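Local coordinates for DspB (Aggregatibacter actinomycetemcomitans, PDB 1YHT), which hydrolyses beta-linked N-acetylhexosamine residues as a family 20 glycoside hydrolase that disperses biofilms, probably by cutting their matrix polysaccharide, at residues N192-S203 with I221-I232. Numbering follows the deposited sequence.
Sequences NHEFITYANKLS and IKNTFEQINPNI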
loop_
_atom_site.group_PDB
_atom_site.type_symbol
_atom_site.label_atom_id
_atom_site.label_comp_id
_atom_site.label_asym_id
_atom_site.label_seq_id
_atom_site.Cartn_x
_atom_site.Cartn_y
_atom_site.Cartn_z
ATOM N N ASN A 192 -9.812 7.596 16.768
ATOM C CA ASN A 192 -8.380 7.352 16.846
ATOM C C ASN A 192 -7.991 6.417 17.955
ATOM O O ASN A 192 -7.129 5.566 17.733
ATOM C CB ASN A 192 -7.537 8.621 16.954
ATOM C CG ASN A 192 -6.036 8.312 16.887
ATOM O OD1 ASN A 192 -5.451 8.084 15.775
ATOM N ND2 ASN A 192 -5.411 8.209 18.053
ATOM N N HIS A 193 -8.578 6.566 19.145
ATOM C CA HIS A 193 -8.152 5.725 20.266
ATOM C C HIS A 193 -8.378 4.270 19.953
ATOM O O HIS A 193 -7.526 3.476 20.212
ATOM C CB HIS A 193 -8.808 6.108 21.598
ATOM C CG HIS A 193 -8.513 7.527 21.997
ATOM N ND1 HIS A 193 -7.379 7.885 22.700
ATOM C CD2 HIS A 193 -9.153 8.683 21.710
ATOM C CE1 HIS A 193 -7.348 9.198 22.839
ATOM N NE2 HIS A 193 -8.422 9.699 22.270
ATOM N N GLU A 194 -9.531 3.924 19.402
ATOM C CA GLU A 194 -9.794 2.518 19.067
ATOM C C GLU A 194 -8.904 2.002 17.932
ATOM O O GLU A 194 -8.679 0.802 17.814
ATOM C CB GLU A 194 -11.270 2.311 18.720
ATOM C CG GLU A 194 -12.185 2.443 19.909
ATOM C CD GLU A 194 -12.067 1.271 20.885
ATOM O OE1 GLU A 194 -11.595 0.153 20.480
ATOM O OE2 GLU A 194 -12.464 1.500 22.064
ATOM N N PHE A 195 -8.390 2.909 17.097
ATOM C CA PHE A 195 -7.476 2.520 16.050
ATOM C C PHE A 195 -6.182 1.951 16.628
ATOM O O PHE A 195 -5.661 0.970 16.119
ATOM C CB PHE A 195 -7.207 3.664 15.075
ATOM C CG PHE A 195 -6.245 3.282 13.989
ATOM C CD1 PHE A 195 -6.629 2.327 13.042
ATOM C CD2 PHE A 195 -4.942 3.786 13.981
ATOM C CE1 PHE A 195 -5.748 1.909 12.063
ATOM C CE2 PHE A 195 -4.015 3.385 12.983
ATOM C CZ PHE A 195 -4.408 2.440 12.029
ATOM N N ILE A 196 -5.663 2.551 17.705
ATOM C CA ILE A 196 -4.452 2.050 18.370
ATOM C C ILE A 196 -4.654 0.602 18.754
ATOM O O ILE A 196 -3.804 -0.272 18.477
ATOM C CB ILE A 196 -4.139 2.836 19.651
ATOM C CG1 ILE A 196 -3.957 4.330 19.342
ATOM C CG2 ILE A 196 -2.941 2.240 20.400
ATOM C CD1 ILE A 196 -3.124 4.623 18.198
ATOM N N THR A 197 -5.793 0.352 19.386
ATOM C CA THR A 197 -6.142 -0.976 19.835
ATOM C C THR A 197 -6.218 -1.961 18.661
ATOM O O THR A 197 -5.736 -3.092 18.740
ATOM C CB THR A 197 -7.492 -0.934 20.598
ATOM O OG1 THR A 197 -7.379 0.021 21.660
ATOM C CG2 THR A 197 -7.859 -2.275 21.138
ATOM N N TYR A 198 -6.878 -1.531 17.599
ATOM C CA TYR A 198 -7.097 -2.346 16.404
ATOM C C TYR A 198 -5.738 -2.647 15.737
ATOM O O TYR A 198 -5.418 -3.778 15.449
ATOM C CB TYR A 198 -8.026 -1.560 15.455
ATOM C CG TYR A 198 -8.299 -2.189 14.090
ATOM C CD1 TYR A 198 -9.138 -3.306 13.965
ATOM C CD2 TYR A 198 -7.727 -1.659 12.925
ATOM C CE1 TYR A 198 -9.385 -3.894 12.717
ATOM C CE2 TYR A 198 -7.958 -2.257 11.667
ATOM C CZ TYR A 198 -8.797 -3.370 11.569
ATOM O OH TYR A 198 -9.058 -3.961 10.338
ATOM N N ALA A 199 -4.950 -1.615 15.503
ATOM C CA ALA A 199 -3.671 -1.784 14.805
ATOM C C ALA A 199 -2.726 -2.640 15.663
ATOM O O ALA A 199 -2.030 -3.505 15.140
ATOM C CB ALA A 199 -3.047 -0.438 14.480
ATOM N N ASN A 200 -2.733 -2.428 16.972
ATOM C CA ASN A 200 -1.912 -3.249 17.847
ATOM C C ASN A 200 -2.334 -4.713 17.743
ATOM O O ASN A 200 -1.478 -5.584 17.633
ATOM C CB ASN A 200 -1.939 -2.739 19.300
ATOM C CG ASN A 200 -1.002 -1.578 19.540
ATOM O OD1 ASN A 200 -0.135 -1.295 18.719
ATOM N ND2 ASN A 200 -1.154 -0.901 20.693
ATOM N N LYS A 201 -3.633 -4.980 17.724
ATOM C CA LYS A 201 -4.116 -6.378 17.680
ATOM C C LYS A 201 -3.665 -7.094 16.407
ATOM O O LYS A 201 -3.251 -8.275 16.417
ATOM C CB LYS A 201 -5.632 -6.466 17.847
ATOM C CG LYS A 201 -6.070 -6.411 19.303
ATOM C CD LYS A 201 -7.568 -6.310 19.434
ATOM C CE LYS A 201 -8.017 -6.437 20.895
ATOM N NZ LYS A 201 -9.504 -6.532 20.982
ATOM N N LEU A 202 -3.707 -6.326 15.325
ATOM C CA LEU A 202 -3.263 -6.797 14.006
ATOM C C LEU A 202 -1.749 -7.082 14.013
ATOM O O LEU A 202 -1.306 -8.145 13.552
ATOM C CB LEU A 202 -3.706 -5.781 12.942
ATOM C CG LEU A 202 -5.035 -5.997 12.207
ATOM C CD1 LEU A 202 -6.238 -6.594 12.971
ATOM C CD2 LEU A 202 -5.405 -4.882 11.287
ATOM N N SER A 203 -0.960 -6.180 14.602
ATOM C CA SER A 203 0.487 -6.342 14.645
ATOM C C SER A 203 0.924 -7.569 15.448
ATOM O O SER A 203 1.861 -8.273 15.022
ATOM C CB SER A 203 1.187 -5.095 15.193
ATOM O OG SER A 203 0.968 -4.884 16.581
ATOM N N ILE A 221 -0.803 10.050 15.867
ATOM C CA ILE A 221 -0.998 11.385 16.404
ATOM C C ILE A 221 -0.279 11.523 17.731
ATOM O O ILE A 221 0.026 10.547 18.372
ATOM C CB ILE A 221 -2.480 11.749 16.515
ATOM C CG1 ILE A 221 -3.194 10.882 17.578
ATOM C CG2 ILE A 221 -3.176 11.640 15.123
ATOM C CD1 ILE A 221 -4.599 11.352 17.837
ATOM N N LYS A 222 0.026 12.754 18.113
ATOM C CA LYS A 222 0.774 13.019 19.362
ATOM C C LYS A 222 0.092 12.497 20.623
ATOM O O LYS A 222 0.763 12.040 21.522
ATOM C CB LYS A 222 0.986 14.523 19.519
ATOM C CG LYS A 222 1.991 15.094 18.561
ATOM C CD LYS A 222 2.156 16.614 18.808
ATOM C CE LYS A 222 2.540 17.349 17.550
ATOM N NZ LYS A 222 2.451 18.855 17.772
ATOM N N ASN A 223 -1.241 12.569 20.663
ATOM C CA ASN A 223 -2.026 12.143 21.821
ATOM C C ASN A 223 -1.913 10.693 22.171
ATOM O O ASN A 223 -2.069 10.349 23.345
ATOM C CB ASN A 223 -3.529 12.395 21.614
ATOM C CG ASN A 223 -3.914 13.807 21.876
ATOM O OD1 ASN A 223 -3.096 14.609 22.347
ATOM N ND2 ASN A 223 -5.154 14.146 21.540
ATOM N N THR A 224 -1.657 9.851 21.169
ATOM C CA THR A 224 -1.791 8.386 21.318
ATOM C C THR A 224 -0.638 7.536 20.738
ATOM O O THR A 224 -0.574 6.359 20.994
ATOM C CB THR A 224 -3.090 7.903 20.649
ATOM O OG1 THR A 224 -3.080 8.217 19.251
ATOM C CG2 THR A 224 -4.356 8.502 21.302
ATOM N N PHE A 225 0.245 8.107 19.926
ATOM C CA PHE A 225 1.189 7.253 19.189
ATOM C C PHE A 225 2.123 6.440 20.056
ATOM O O PHE A 225 2.580 5.412 19.637
ATOM C CB PHE A 225 1.970 8.010 18.108
ATOM C CG PHE A 225 3.180 8.717 18.604
ATOM C CD1 PHE A 225 4.450 8.331 18.165
ATOM C CD2 PHE A 225 3.067 9.788 19.487
ATOM C CE1 PHE A 225 5.600 9.014 18.601
ATOM C CE2 PHE A 225 4.208 10.479 19.928
ATOM C CZ PHE A 225 5.475 10.091 19.482
ATOM N N GLU A 226 2.398 6.899 21.269
ATOM C CA GLU A 226 3.252 6.188 22.167
ATOM C C GLU A 226 2.610 4.896 22.663
ATOM O O GLU A 226 3.314 4.096 23.240
ATOM C CB GLU A 226 3.659 7.082 23.339
ATOM C CG GLU A 226 4.340 8.385 22.903
ATOM C CD GLU A 226 4.516 9.392 24.023
ATOM O OE1 GLU A 226 3.528 10.059 24.439
ATOM O OE2 GLU A 226 5.656 9.482 24.502
ATOM N N GLN A 227 1.313 4.670 22.394
ATOM C CA GLN A 227 0.624 3.398 22.723
ATOM C C GLN A 227 0.766 2.319 21.627
ATOM O O GLN A 227 0.414 1.178 21.812
ATOM C CB GLN A 227 -0.876 3.664 22.921
ATOM C CG GLN A 227 -1.201 4.625 24.063
ATOM C CD GLN A 227 -2.612 5.181 24.001
ATOM O OE1 GLN A 227 -3.554 4.448 23.769
ATOM N NE2 GLN A 227 -2.753 6.494 24.174
ATOM N N ILE A 228 1.292 2.711 20.479
ATOM C CA ILE A 228 1.439 1.824 19.313
ATOM C C ILE A 228 2.613 0.917 19.557
ATOM O O ILE A 228 3.611 1.356 20.121
ATOM C CB ILE A 228 1.677 2.718 18.010
ATOM C CG1 ILE A 228 0.344 3.182 17.479
ATOM C CG2 ILE A 228 2.443 2.001 16.929
ATOM C CD1 ILE A 228 -0.386 2.107 16.640
ATOM N N ASN A 229 2.466 -0.343 19.162
ATOM C CA ASN A 229 3.552 -1.321 19.137
ATOM C C ASN A 229 4.756 -0.672 18.483
ATOM O O ASN A 229 4.691 -0.314 17.320
ATOM C CB ASN A 229 3.112 -2.566 18.304
ATOM C CG ASN A 229 4.171 -3.691 18.230
ATOM O OD1 ASN A 229 5.308 -3.505 18.603
ATOM N ND2 ASN A 229 3.766 -4.869 17.722
ATOM N N PRO A 230 5.858 -0.523 19.223
ATOM C CA PRO A 230 6.953 0.203 18.601
ATOM C C PRO A 230 7.653 -0.565 17.510
ATOM O O PRO A 230 8.519 0.000 16.883
ATOM C CB PRO A 230 7.911 0.474 19.755
ATOM C CG PRO A 230 7.659 -0.635 20.764
ATOM C CD PRO A 230 6.189 -1.003 20.579
ATOM N N ASN A 231 7.322 -1.851 17.326
ATOM C CA ASN A 231 7.870 -2.617 16.218
ATOM C C ASN A 231 7.124 -2.407 14.875
ATOM O O ASN A 231 7.590 -2.867 13.815
ATOM C CB ASN A 231 7.902 -4.117 16.537
ATOM C CG ASN A 231 8.948 -4.483 17.600
ATOM O OD1 ASN A 231 8.760 -5.459 18.353
ATOM N ND2 ASN A 231 10.035 -3.734 17.662
ATOM N N ILE A 232 5.981 -1.739 14.912
ATOM C CA ILE A 232 5.244 -1.532 13.657
ATOM C C ILE A 232 6.086 -0.569 12.844
ATOM O O ILE A 232 6.664 0.410 13.396
ATOM C CB ILE A 232 3.852 -0.950 13.867
ATOM C CG1 ILE A 232 2.948 -1.978 14.551
ATOM C CG2 ILE A 232 3.238 -0.509 12.473
ATOM C CD1 ILE A 232 1.585 -1.363 15.072
HETATM O O HOH W 1 -6.235 4.211 22.660
#
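N200 makes two of the three direct hydrogen bonds across the contact, its amide bridging two backbone groups of the 221-232 loop. ND2 donates to Q227 O at 2.8 Å (N-H...O 163°), with the acceptor close to the amide plane. OD1 accepts from N229 N at 2.8 Å (167°), the donor tilted from the carbonyl plane. Two nearly straight bonds therefore fix the rotation of the amide. About one turn on, S203 OG accepts from N229 ND2 at 3.0 Å and donates to N200 O; chi1 of 70° sets the hydroxyl between its own backbone N and carbonyl carbon, from where it reaches both partners. N229 OD1 meanwhile closes an Asx turn onto N231 N. The fold is a TIM barrel: helix 192-208 lies outside parallel strands 212-216 and 233-236, and the 221-232 part of the loop joining those strands runs beside it in the same direction. Packing is apolar toward the barrel, where I196 CD1 meets I228 CG1 at 3.8 Å, S203 CB rests on I232 CG1, and A199 and I232 both reach M215. Toward solvent, H193 and Q227 are exposed and one water donates to both H193 O and Q227 OE1, although Q227 CB still sits 3.6 Å from I196 CG2.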